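Local coordinates for protein glycerol-3-phosphate dehydrogenase [NAD(+)] 1 (Saccharomyces cerevisiae, PDB 4FGW) that catalyses the NAD-dependent interconversion of sn-glycerol 3-phosphate and dihydroxyacetone phosphate, supporting the glycerol accumulation by which yeast withstands hyperosmotic stress, at residues P97-P102 with E187-H192; G160-L163 with T169-L172; G173-A178 with H201-F206; V248-G253 with Q339-C344; F254-G259 with N263-I268. All blocks are in the same frame, centred on the assembly; numbering follows the deposited sequence.

Interaction 1: P97-P102 with E187-H192; sequences PGITLP and EVAQEH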
# COMPACT_ATOMS: atom_id res chain seq x y z
N PRO A 97 -15.23 7.41 26.68
CA PRO A 97 -14.81 8.17 27.88
C PRO A 97 -13.64 9.14 27.69
O PRO A 97 -12.72 8.86 26.91
CB PRO A 97 -14.49 7.07 28.89
CG PRO A 97 -14.05 5.91 28.04
CD PRO A 97 -14.92 5.97 26.82
N GLY A 98 -13.70 10.26 28.40
CA GLY A 98 -12.69 11.31 28.39
C GLY A 98 -12.76 12.28 27.22
O GLY A 98 -11.93 13.20 27.14
N ILE A 99 -13.73 12.10 26.31
CA ILE A 99 -13.88 12.95 25.13
C ILE A 99 -14.98 13.97 25.32
O ILE A 99 -16.16 13.62 25.39
CB ILE A 99 -14.00 12.14 23.80
CG1 ILE A 99 -12.73 11.27 23.53
CG2 ILE A 99 -14.37 13.02 22.59
CD1 ILE A 99 -11.36 12.03 23.28
N THR A 100 -14.59 15.26 25.37
CA THR A 100 -15.51 16.38 25.53
C THR A 100 -16.24 16.61 24.21
O THR A 100 -15.61 16.77 23.16
CB THR A 100 -14.77 17.63 26.05
OG1 THR A 100 -13.97 17.27 27.18
CG2 THR A 100 -15.72 18.75 26.46
N LEU A 101 -17.58 16.58 24.26
CA LEU A 101 -18.44 16.78 23.09
C LEU A 101 -18.81 18.27 22.97
O LEU A 101 -18.93 18.93 24.00
CB LEU A 101 -19.67 15.85 23.15
CG LEU A 101 -19.37 14.34 23.25
CD1 LEU A 101 -20.60 13.57 23.67
CD2 LEU A 101 -18.80 13.79 21.95
N PRO A 102 -18.92 18.82 21.72
CA PRO A 102 -19.15 20.28 21.55
C PRO A 102 -20.03 21.08 22.52
O PRO A 102 -19.52 21.65 23.49
CB PRO A 102 -19.56 20.40 20.08
CG PRO A 102 -18.87 19.28 19.41
CD PRO A 102 -18.74 18.16 20.41
N GLU A 187 -8.98 7.27 17.87
CA GLU A 187 -7.98 8.21 17.37
C GLU A 187 -8.62 9.48 16.80
O GLU A 187 -8.12 10.57 17.07
CB GLU A 187 -7.04 7.55 16.35
CG GLU A 187 -6.10 6.54 16.99
CD GLU A 187 -4.83 6.32 16.20
OE1 GLU A 187 -3.76 6.79 16.66
OE2 GLU A 187 -4.90 5.71 15.11
N VAL A 188 -9.72 9.33 16.02
CA VAL A 188 -10.46 10.47 15.44
C VAL A 188 -11.00 11.36 16.57
O VAL A 188 -10.89 12.59 16.48
CB VAL A 188 -11.59 10.06 14.44
CG1 VAL A 188 -12.27 11.28 13.82
CG2 VAL A 188 -11.07 9.13 13.35
N ALA A 189 -11.54 10.74 17.65
CA ALA A 189 -12.08 11.42 18.84
C ALA A 189 -10.98 12.21 19.56
O ALA A 189 -11.20 13.36 19.92
CB ALA A 189 -12.72 10.42 19.79
N GLN A 190 -9.79 11.60 19.71
CA GLN A 190 -8.61 12.21 20.33
C GLN A 190 -7.98 13.28 19.43
O GLN A 190 -7.00 13.92 19.81
CB GLN A 190 -7.56 11.13 20.64
CG GLN A 190 -7.78 10.42 21.96
CD GLN A 190 -6.67 9.44 22.21
OE1 GLN A 190 -5.65 9.77 22.83
NE2 GLN A 190 -6.83 8.22 21.72
N GLU A 191 -8.54 13.46 18.21
CA GLU A 191 -8.10 14.40 17.18
C GLU A 191 -6.71 14.06 16.63
O GLU A 191 -5.96 14.96 16.22
CB GLU A 191 -8.26 15.87 17.61
CG GLU A 191 -9.71 16.24 17.90
CD GLU A 191 -10.00 17.68 18.25
OE1 GLU A 191 -9.05 18.49 18.34
OE2 GLU A 191 -11.20 18.00 18.45
N HIS A 192 -6.37 12.75 16.62
CA HIS A 192 -5.13 12.23 16.05
C HIS A 192 -5.37 12.18 14.54
O HIS A 192 -6.38 11.61 14.10
CB HIS A 192 -4.80 10.83 16.59
CG HIS A 192 -4.37 10.79 18.03
ND1 HIS A 192 -4.42 11.90 18.85
CD2 HIS A 192 -3.91 9.74 18.75
CE1 HIS A 192 -3.98 11.50 20.03
NE2 HIS A 192 -3.66 10.21 20.02
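I99 lays its longer branch against A189 at the C-terminal end of helix 185-189, joining two parts of the NAD-binding N-terminal half, this helix and the loop before strand 105-108. The tight part is aliphatic: I99 CG1 sits 3.8 Å from A189 CB. Beyond it, I99 CD1 runs on over the peptide at the helix end and comes to 3.6 Å from A189 O. This course follows from CG1 lying anti to the carbonyl carbon (chi1 -61°), which sends that branch along the helix end. The loose side is Q190, whose exposed side chain offers only its CG, 4.1 Å from I99 CD1. Just past it the helix finishes in a Schellman motif, with E191 at positive phi and H192 N bonded to E187 O at 2.8 Å. E191 OE2 forms a salt bridge with K51 NZ of helix 44-59, a lysine that I99 also touches. A189 lies near A185 and N44, both inferred by similarity to bind NAD. An alanine in place of I99 is likely to strip from A189 CB and the helix-end carbonyl the aliphatic cover that I99 gives them. With only carbon crossing to the helix end, the contact depends on shape and the exclusion of water.

Interaction 2: G160-L163 with T169-L172; sequences GVQL and TEEL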
# COMPACT_ATOMS: atom_id res chain seq x y z
N GLY A 160 -25.71 -14.14 -2.73
CA GLY A 160 -25.40 -12.91 -3.45
C GLY A 160 -24.57 -11.89 -2.70
O GLY A 160 -24.12 -12.13 -1.58
N VAL A 161 -24.36 -10.73 -3.35
CA VAL A 161 -23.63 -9.59 -2.81
C VAL A 161 -24.56 -8.38 -2.68
O VAL A 161 -25.35 -8.12 -3.58
CB VAL A 161 -22.33 -9.23 -3.58
CG1 VAL A 161 -21.20 -10.19 -3.23
CG2 VAL A 161 -22.54 -9.16 -5.09
N GLN A 162 -24.45 -7.65 -1.56
CA GLN A 162 -25.26 -6.45 -1.35
C GLN A 162 -24.56 -5.41 -0.48
O GLN A 162 -24.00 -5.74 0.56
CB GLN A 162 -26.65 -6.77 -0.78
CG GLN A 162 -27.60 -5.56 -0.80
CD GLN A 162 -28.96 -5.85 -0.22
OE1 GLN A 162 -29.93 -6.01 -0.96
NE2 GLN A 162 -29.06 -5.87 1.10
N LEU A 163 -24.63 -4.14 -0.91
CA LEU A 163 -24.11 -3.01 -0.17
C LEU A 163 -25.12 -2.67 0.93
O LEU A 163 -26.33 -2.74 0.70
CB LEU A 163 -23.88 -1.79 -1.10
CG LEU A 163 -22.99 -1.99 -2.34
CD1 LEU A 163 -23.02 -0.77 -3.23
CD2 LEU A 163 -21.55 -2.35 -1.97
N THR A 169 -31.45 2.18 1.27
CA THR A 169 -32.20 2.75 0.15
C THR A 169 -33.43 1.90 -0.17
O THR A 169 -34.52 2.45 -0.31
CB THR A 169 -31.26 2.99 -1.05
OG1 THR A 169 -30.27 3.94 -0.67
CG2 THR A 169 -32.00 3.51 -2.28
N GLU A 170 -33.27 0.56 -0.24
CA GLU A 170 -34.41 -0.29 -0.54
C GLU A 170 -35.43 -0.45 0.61
O GLU A 170 -36.59 -0.75 0.34
CB GLU A 170 -34.02 -1.61 -1.24
CG GLU A 170 -33.38 -2.67 -0.36
CD GLU A 170 -33.61 -4.08 -0.87
OE1 GLU A 170 -32.61 -4.75 -1.23
OE2 GLU A 170 -34.78 -4.51 -0.93
N GLU A 171 -35.00 -0.19 1.87
CA GLU A 171 -35.89 -0.26 3.03
C GLU A 171 -36.49 1.11 3.39
O GLU A 171 -37.57 1.15 3.98
CB GLU A 171 -35.18 -0.84 4.27
CG GLU A 171 -34.76 -2.30 4.17
CD GLU A 171 -35.86 -3.33 3.97
OE1 GLU A 171 -35.79 -4.07 2.97
OE2 GLU A 171 -36.76 -3.42 4.83
N LEU A 172 -35.81 2.22 3.06
CA LEU A 172 -36.29 3.56 3.41
C LEU A 172 -36.69 4.47 2.25
O LEU A 172 -37.44 5.43 2.46
CB LEU A 172 -35.30 4.26 4.37
CG LEU A 172 -34.95 3.52 5.68
CD1 LEU A 172 -33.83 4.21 6.41
CD2 LEU A 172 -36.17 3.39 6.59
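The amide of Q162 and the carboxylate of E170 meet at the surface, where the short strand 160-162 looks across to the last turns of helix 164-172. Following the helix, T169 comes first, its OG1 shared between the backbone oxygens of S165 and I174. E170 carries the contact. Its CG is placed between the backbone N and the carbonyl carbon (chi1 75°), and the extended chain beyond delivers the carboxylate to the strand. Q162 answers with an extended chain of its own. The two flat groups are steeply inclined, their planes 69° apart, so they do not stack. As modelled, Q162 OE1 is 3.0 Å from E170 OE1, but the amide is probably turned over, and with its ends exchanged the pair may be a hydrogen bond. E171 comes next, with a long, weak ion pair to K138, and L172 then packs on V141 and L137. Q162 is also backbone-bonded to E155, in the weakly bonded hairpin with strand 155-157. The chemistry is thus a single polar meeting of amide and carboxylate, small in area and partly open to solvent, which implies a modest link between hairpin and helix.

Interaction 3: G173-A178 with H201-F206; sequences GIQCGA and HIPKDF
Q175 spans the gap to the loop 201-206 almost alone, gripping H201 by a hydrogen bond and resting on P203. The first segment begins at G173, where the chain leaves helix 164-172 with positive phi, and passes through the buried I174, which packs on A147. At Q175, near the start of strand 175-180, the side chain points to the loop. Its CG is anti to the backbone N (chi1 -167°), and a bend at chi2 then folds the amide over the proline ring. Q175 CD stands 3.6 Å from P203 CB, while Q175 CG lies 3.8 Å from P203 CG. From there Q175 NE2 donates to H201 O at 2.9 Å, a bent bond (139° at the hydrogen) whose donor is tilted 34° from the carbonyl plane. The other end, Q175 OE1, looks to K204 NZ at a loose 4.2 Å. C176 turns the opposite way, onto I168 of helix 164-172. G177 and A178 carry the strand on, bonded to S149 and A199 of its two neighbours in the sheet. A leucine in place of Q175 would probably leave H201 O without its amide donor. One side chain therefore does two jobs: CG and the flat amide pack on the proline ring, and the N-H satisfies a loop carbonyl, tying an inner strand of the Rossmann-type sheet to the irregular chain after strand 194-199.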
# COMPACT_ATOMS: atom_id res chain seq x y z
N GLY A 173 -36.22 4.15 1.04
CA GLY A 173 -36.51 4.93 -0.17
C GLY A 173 -35.70 6.21 -0.27
O GLY A 173 -36.04 7.11 -1.04
N ILE A 174 -34.61 6.29 0.50
CA ILE A 174 -33.73 7.46 0.56
C ILE A 174 -32.38 7.20 -0.09
O ILE A 174 -31.88 6.07 -0.00
CB ILE A 174 -33.61 8.00 2.02
CG1 ILE A 174 -32.94 6.96 2.98
CG2 ILE A 174 -34.99 8.47 2.53
CD1 ILE A 174 -32.63 7.48 4.39
N GLN A 175 -31.78 8.23 -0.74
CA GLN A 175 -30.45 8.12 -1.35
C GLN A 175 -29.43 7.91 -0.23
O GLN A 175 -29.55 8.54 0.83
CB GLN A 175 -30.09 9.36 -2.19
CG GLN A 175 -28.87 9.18 -3.11
CD GLN A 175 -29.09 8.33 -4.35
OE1 GLN A 175 -30.21 7.87 -4.66
NE2 GLN A 175 -28.03 8.15 -5.13
N CYS A 176 -28.48 6.99 -0.43
CA CYS A 176 -27.51 6.65 0.62
C CYS A 176 -26.11 6.35 0.12
O CYS A 176 -25.92 5.43 -0.68
CB CYS A 176 -28.05 5.52 1.50
SG CYS A 176 -27.00 5.12 2.92
N GLY A 177 -25.16 7.12 0.62
CA GLY A 177 -23.74 6.96 0.32
C GLY A 177 -23.01 6.27 1.45
O GLY A 177 -23.64 5.74 2.37
N ALA A 178 -21.67 6.26 1.40
CA ALA A 178 -20.87 5.61 2.44
C ALA A 178 -19.67 6.44 2.90
O ALA A 178 -19.22 7.32 2.17
CB ALA A 178 -20.42 4.23 1.98
N HIS A 201 -23.38 9.02 -4.78
CA HIS A 201 -23.82 9.24 -6.16
C HIS A 201 -24.90 10.30 -6.08
O HIS A 201 -25.90 10.10 -5.38
CB HIS A 201 -24.38 7.96 -6.80
CG HIS A 201 -23.35 6.92 -7.09
ND1 HIS A 201 -23.31 5.72 -6.39
CD2 HIS A 201 -22.35 6.92 -8.00
CE1 HIS A 201 -22.30 5.04 -6.89
NE2 HIS A 201 -21.68 5.72 -7.86
N ILE A 202 -24.70 11.44 -6.77
CA ILE A 202 -25.69 12.51 -6.82
C ILE A 202 -26.91 11.93 -7.54
O ILE A 202 -26.76 11.37 -8.62
CB ILE A 202 -25.11 13.80 -7.48
CG1 ILE A 202 -24.12 14.50 -6.54
CG2 ILE A 202 -26.23 14.78 -7.90
CD1 ILE A 202 -22.78 14.60 -7.10
N PRO A 203 -28.11 11.96 -6.90
CA PRO A 203 -29.29 11.34 -7.54
C PRO A 203 -29.98 12.19 -8.61
O PRO A 203 -29.63 13.35 -8.82
CB PRO A 203 -30.21 11.05 -6.35
CG PRO A 203 -29.87 12.10 -5.35
CD PRO A 203 -28.45 12.54 -5.59
N LYS A 204 -30.97 11.58 -9.27
CA LYS A 204 -31.81 12.20 -10.31
C LYS A 204 -32.78 13.21 -9.67
O LYS A 204 -33.13 14.21 -10.31
CB LYS A 204 -32.58 11.12 -11.09
CG LYS A 204 -33.18 9.98 -10.23
CD LYS A 204 -32.69 8.58 -10.64
CE LYS A 204 -31.28 8.23 -10.20
NZ LYS A 204 -31.18 7.95 -8.74
N ASP A 205 -33.16 12.96 -8.41
CA ASP A 205 -34.06 13.75 -7.56
C ASP A 205 -33.43 15.09 -7.10
O ASP A 205 -34.13 15.94 -6.54
CB ASP A 205 -34.47 12.88 -6.35
CG ASP A 205 -35.48 13.49 -5.38
OD1 ASP A 205 -36.46 14.11 -5.85
OD2 ASP A 205 -35.32 13.30 -4.15
N PHE A 206 -32.12 15.27 -7.36
CA PHE A 206 -31.32 16.44 -6.99
C PHE A 206 -31.87 17.79 -7.48
O PHE A 206 -32.40 17.88 -8.59
CB PHE A 206 -29.87 16.24 -7.46
CG PHE A 206 -28.86 17.27 -7.00
CD1 PHE A 206 -28.36 18.22 -7.88
CD2 PHE A 206 -28.39 17.27 -5.69
CE1 PHE A 206 -27.41 19.15 -7.46
CE2 PHE A 206 -27.46 18.22 -5.27
CZ PHE A 206 -26.97 19.15 -6.16

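Interaction 4: V248-G253 with Q339-C344; sequences VALGCG and QGLITC
Within the all-helical C-terminal domain, whose family belongs to the 6-phosphogluconate dehydrogenase C-terminal clan, helix 235-257 packs against the first turn of helix 340-354, with L250 set against G340 and L341. The contact is buried and wholly apolar in its side chains. L250 points at the partner helix, and its two methyls make different nearest contacts. One, CD1, lies on the peptide of G340, 3.5 Å from G340 O. The lack of a side chain eases this approach: a CB on G340 would stand only 3.3 Å from L250 CD1, a tight fit. The other methyl, CD2, meets L341 CD1 at 3.7 Å, the two leucine side chains crossing at about a right angle. L341 does not aim straight at L250; its chi1 of -105° is off the staggered positions and swings CD1 round to the contact. Helices 325-333 and 361-371 complete the surroundings, with W326 against L341 and V366 against both L250 and C344. This turn probably borders the active site: Q339 is inferred by similarity to bind NAD, and G340 N is hydrogen-bonded to OD1 of N311, a residue inferred by similarity to bind the substrate. Packing by L250 and this bond therefore probably both restrain the same glycine. The turn is closed by Q339 O, which accepts from I342 N at 2.8 Å and from T343 N at 3.2 Å, with a weak third bond from T343 OG1.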
# COMPACT_ATOMS: atom_id res chain seq x y z
N VAL A 248 -7.16 -10.43 3.23
CA VAL A 248 -5.78 -10.13 2.87
C VAL A 248 -4.89 -10.05 4.14
O VAL A 248 -3.79 -10.63 4.14
CB VAL A 248 -5.68 -8.84 2.00
CG1 VAL A 248 -4.24 -8.61 1.53
CG2 VAL A 248 -6.63 -8.90 0.81
N ALA A 249 -5.36 -9.38 5.20
CA ALA A 249 -4.64 -9.25 6.48
C ALA A 249 -4.29 -10.62 7.08
O ALA A 249 -3.24 -10.76 7.71
CB ALA A 249 -5.45 -8.43 7.47
N LEU A 250 -5.15 -11.64 6.84
CA LEU A 250 -4.91 -13.01 7.29
C LEU A 250 -3.70 -13.60 6.56
O LEU A 250 -2.81 -14.15 7.21
CB LEU A 250 -6.15 -13.90 7.15
CG LEU A 250 -7.33 -13.63 8.10
CD1 LEU A 250 -8.57 -14.37 7.64
CD2 LEU A 250 -7.02 -14.03 9.54
N GLY A 251 -3.65 -13.41 5.24
CA GLY A 251 -2.54 -13.85 4.39
C GLY A 251 -1.22 -13.23 4.79
O GLY A 251 -0.18 -13.89 4.71
N CYS A 252 -1.24 -11.95 5.25
CA CYS A 252 -0.06 -11.20 5.73
C CYS A 252 0.45 -11.78 7.05
O CYS A 252 1.66 -11.93 7.21
CB CYS A 252 -0.37 -9.71 5.88
SG CYS A 252 -0.69 -8.88 4.31
N GLY A 253 -0.48 -12.06 7.96
CA GLY A 253 -0.19 -12.64 9.27
C GLY A 253 0.47 -14.00 9.14
O GLY A 253 1.48 -14.26 9.81
N GLN A 339 -12.99 -10.69 11.98
CA GLN A 339 -14.02 -10.81 10.96
C GLN A 339 -13.57 -11.60 9.74
O GLN A 339 -14.32 -12.42 9.21
CB GLN A 339 -14.51 -9.42 10.54
CG GLN A 339 -16.02 -9.26 10.56
CD GLN A 339 -16.74 -10.37 9.81
OE1 GLN A 339 -16.90 -10.31 8.59
NE2 GLN A 339 -17.16 -11.40 10.54
N GLY A 340 -12.35 -11.34 9.30
CA GLY A 340 -11.80 -11.96 8.09
C GLY A 340 -11.96 -13.47 8.02
O GLY A 340 -12.00 -14.04 6.93
N LEU A 341 -12.06 -14.13 9.20
CA LEU A 341 -12.27 -15.58 9.35
C LEU A 341 -13.61 -15.98 8.72
O LEU A 341 -13.68 -17.00 8.03
CB LEU A 341 -12.25 -15.94 10.84
CG LEU A 341 -11.02 -16.64 11.43
CD1 LEU A 341 -9.73 -15.98 11.02
CD2 LEU A 341 -11.08 -16.63 12.94
N ILE A 342 -14.66 -15.17 8.94
CA ILE A 342 -16.00 -15.39 8.39
C ILE A 342 -16.02 -14.97 6.91
O ILE A 342 -16.52 -15.72 6.07
CB ILE A 342 -17.08 -14.67 9.26
CG1 ILE A 342 -17.18 -15.30 10.66
CG2 ILE A 342 -18.45 -14.67 8.59
CD1 ILE A 342 -16.89 -14.34 11.81
N THR A 343 -15.46 -13.79 6.60
CA THR A 343 -15.42 -13.22 5.25
C THR A 343 -14.78 -14.14 4.21
O THR A 343 -15.37 -14.32 3.14
CB THR A 343 -14.87 -11.79 5.26
OG1 THR A 343 -15.52 -11.07 6.31
CG2 THR A 343 -15.10 -11.06 3.93
N CYS A 344 -13.63 -14.78 4.53
CA CYS A 344 -12.97 -15.70 3.60
C CYS A 344 -13.85 -16.91 3.22
O CYS A 344 -13.76 -17.39 2.09
CB CYS A 344 -11.57 -16.12 4.06
SG CYS A 344 -11.54 -17.31 5.42

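Interaction 5: F254-G259 with N263-I268; sequences FVEGLG and NASAAI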
# COMPACT_ATOMS: atom_id res chain seq x y z
N PHE A 254 -0.08 -14.86 8.24
CA PHE A 254 0.46 -16.19 7.96
C PHE A 254 1.92 -16.07 7.54
O PHE A 254 2.79 -16.72 8.11
CB PHE A 254 -0.34 -16.88 6.83
CG PHE A 254 -1.79 -17.19 7.11
CD1 PHE A 254 -2.71 -17.27 6.07
CD2 PHE A 254 -2.24 -17.42 8.40
CE1 PHE A 254 -4.05 -17.55 6.32
CE2 PHE A 254 -3.58 -17.70 8.66
CZ PHE A 254 -4.48 -17.76 7.62
N VAL A 255 2.16 -15.19 6.59
CA VAL A 255 3.47 -14.92 6.01
C VAL A 255 4.48 -14.30 7.00
O VAL A 255 5.65 -14.68 6.99
CB VAL A 255 3.22 -14.15 4.69
CG1 VAL A 255 3.93 -12.80 4.63
CG2 VAL A 255 3.53 -15.02 3.49
N GLU A 256 4.01 -13.41 7.90
CA GLU A 256 4.82 -12.78 8.95
C GLU A 256 5.20 -13.82 10.02
O GLU A 256 6.39 -13.96 10.33
CB GLU A 256 4.06 -11.62 9.61
CG GLU A 256 4.11 -10.33 8.81
CD GLU A 256 3.40 -9.13 9.42
OE1 GLU A 256 2.89 -9.25 10.56
OE2 GLU A 256 3.34 -8.08 8.75
N GLY A 257 4.20 -14.56 10.52
CA GLY A 257 4.34 -15.61 11.52
C GLY A 257 5.29 -16.73 11.12
O GLY A 257 5.92 -17.34 11.99
N LEU A 258 5.39 -16.99 9.80
CA LEU A 258 6.29 -17.98 9.21
C LEU A 258 7.74 -17.45 9.20
O LEU A 258 8.67 -18.21 8.92
CB LEU A 258 5.85 -18.32 7.77
CG LEU A 258 4.72 -19.34 7.60
CD1 LEU A 258 4.17 -19.30 6.18
CD2 LEU A 258 5.17 -20.75 7.91
N GLY A 259 7.91 -16.15 9.48
CA GLY A 259 9.20 -15.48 9.52
C GLY A 259 9.70 -15.01 8.17
O GLY A 259 10.91 -14.84 7.98
N ASN A 263 8.86 -7.95 3.19
CA ASN A 263 8.84 -8.12 1.74
C ASN A 263 7.79 -9.12 1.29
O ASN A 263 7.15 -8.91 0.26
CB ASN A 263 10.22 -8.52 1.21
CG ASN A 263 11.27 -7.45 1.36
OD1 ASN A 263 10.97 -6.26 1.46
ND2 ASN A 263 12.54 -7.84 1.41
N ALA A 264 7.62 -10.19 2.07
CA ALA A 264 6.63 -11.22 1.81
C ALA A 264 5.24 -10.69 2.13
O ALA A 264 4.30 -10.96 1.39
CB ALA A 264 6.94 -12.46 2.63
N SER A 265 5.12 -9.89 3.21
CA SER A 265 3.87 -9.26 3.64
C SER A 265 3.39 -8.25 2.58
O SER A 265 2.23 -8.31 2.18
CB SER A 265 4.06 -8.58 4.99
OG SER A 265 2.83 -8.06 5.47
N ALA A 266 4.31 -7.36 2.11
CA ALA A 266 4.05 -6.35 1.08
C ALA A 266 3.57 -7.01 -0.23
O ALA A 266 2.70 -6.46 -0.89
CB ALA A 266 5.31 -5.54 0.83
N ALA A 267 4.12 -8.21 -0.57
CA ALA A 267 3.73 -9.01 -1.74
C ALA A 267 2.27 -9.47 -1.63
O ALA A 267 1.55 -9.35 -2.62
CB ALA A 267 4.66 -10.20 -1.90
N ILE A 268 1.82 -9.94 -0.44
CA ILE A 268 0.43 -10.35 -0.19
C ILE A 268 -0.51 -9.16 -0.28
O ILE A 268 -1.61 -9.30 -0.81
CB ILE A 268 0.24 -11.24 1.08
CG1 ILE A 268 0.69 -12.68 0.79
CG2 ILE A 268 -1.23 -11.29 1.57
CD1 ILE A 268 1.88 -12.98 1.33
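V255 drives its two methyls into the neighbouring helix, each at a different target. CG1 settles on the backbone of the 264-265 peptide, 3.4 Å from S265 N, and touches A264 CB at 3.6 Å. CG2 meets I268 CD1 tip to tip at 3.4 Å. Both side chains are modelled off the staggered positions, V255 with chi1 at 123° and I268 with chi2 at 104°, which may reflect tight packing or limited certainty in the model. Beside this apolar core runs one polar link: S265 OG donates weakly to E256 OE2 at 3.3 Å. The serine oxygen lies anti to its backbone N (chi1 -175°), on the side where the glutamate arrives. The stronger partner of E256 is R316 of helix 310-320, whose NE forms a salt bridge with OE1; the carboxylate is thereby shared between two helices, and the arginine probably fixes how it is turned toward the serine. Further out, helix 235-257 ends in a Schellman motif at G259, where G259 N bonds to E256 O at 2.8 Å. The chain then reverses into helix 261-283, making a tight helical hairpin. I268 also packs on C252 and V248, and S265 on C252; F254 on the far side packs into helices 310-320 and 361-371, and W193 of the second subunit covers A264 and I268, so the hairpin lies at the dimer interface.

Interactions 1 to 3 belong to the NAD-binding N-terminal half, interactions 4 and 5 to the helical C-terminal half. Interactions 2 and 3 are consecutive, their centres about 13 Å apart, helix 164-172 leading directly into strand 175-180. Interaction 1 lies on another side of that half, its centre about 32 Å from that of interaction 2, and its A189 is near the presumed NAD site. Interaction 4 contains Q339, inferred to bind NAD. Interactions 4 and 5 share helix 235-257: V248 CG1 is 3.6 Å from I268 O. The presumed proton acceptor K245 is on this helix too, its side chain about 10 Å from that of I268, whereas interactions 2 and 3 lie away from these sites.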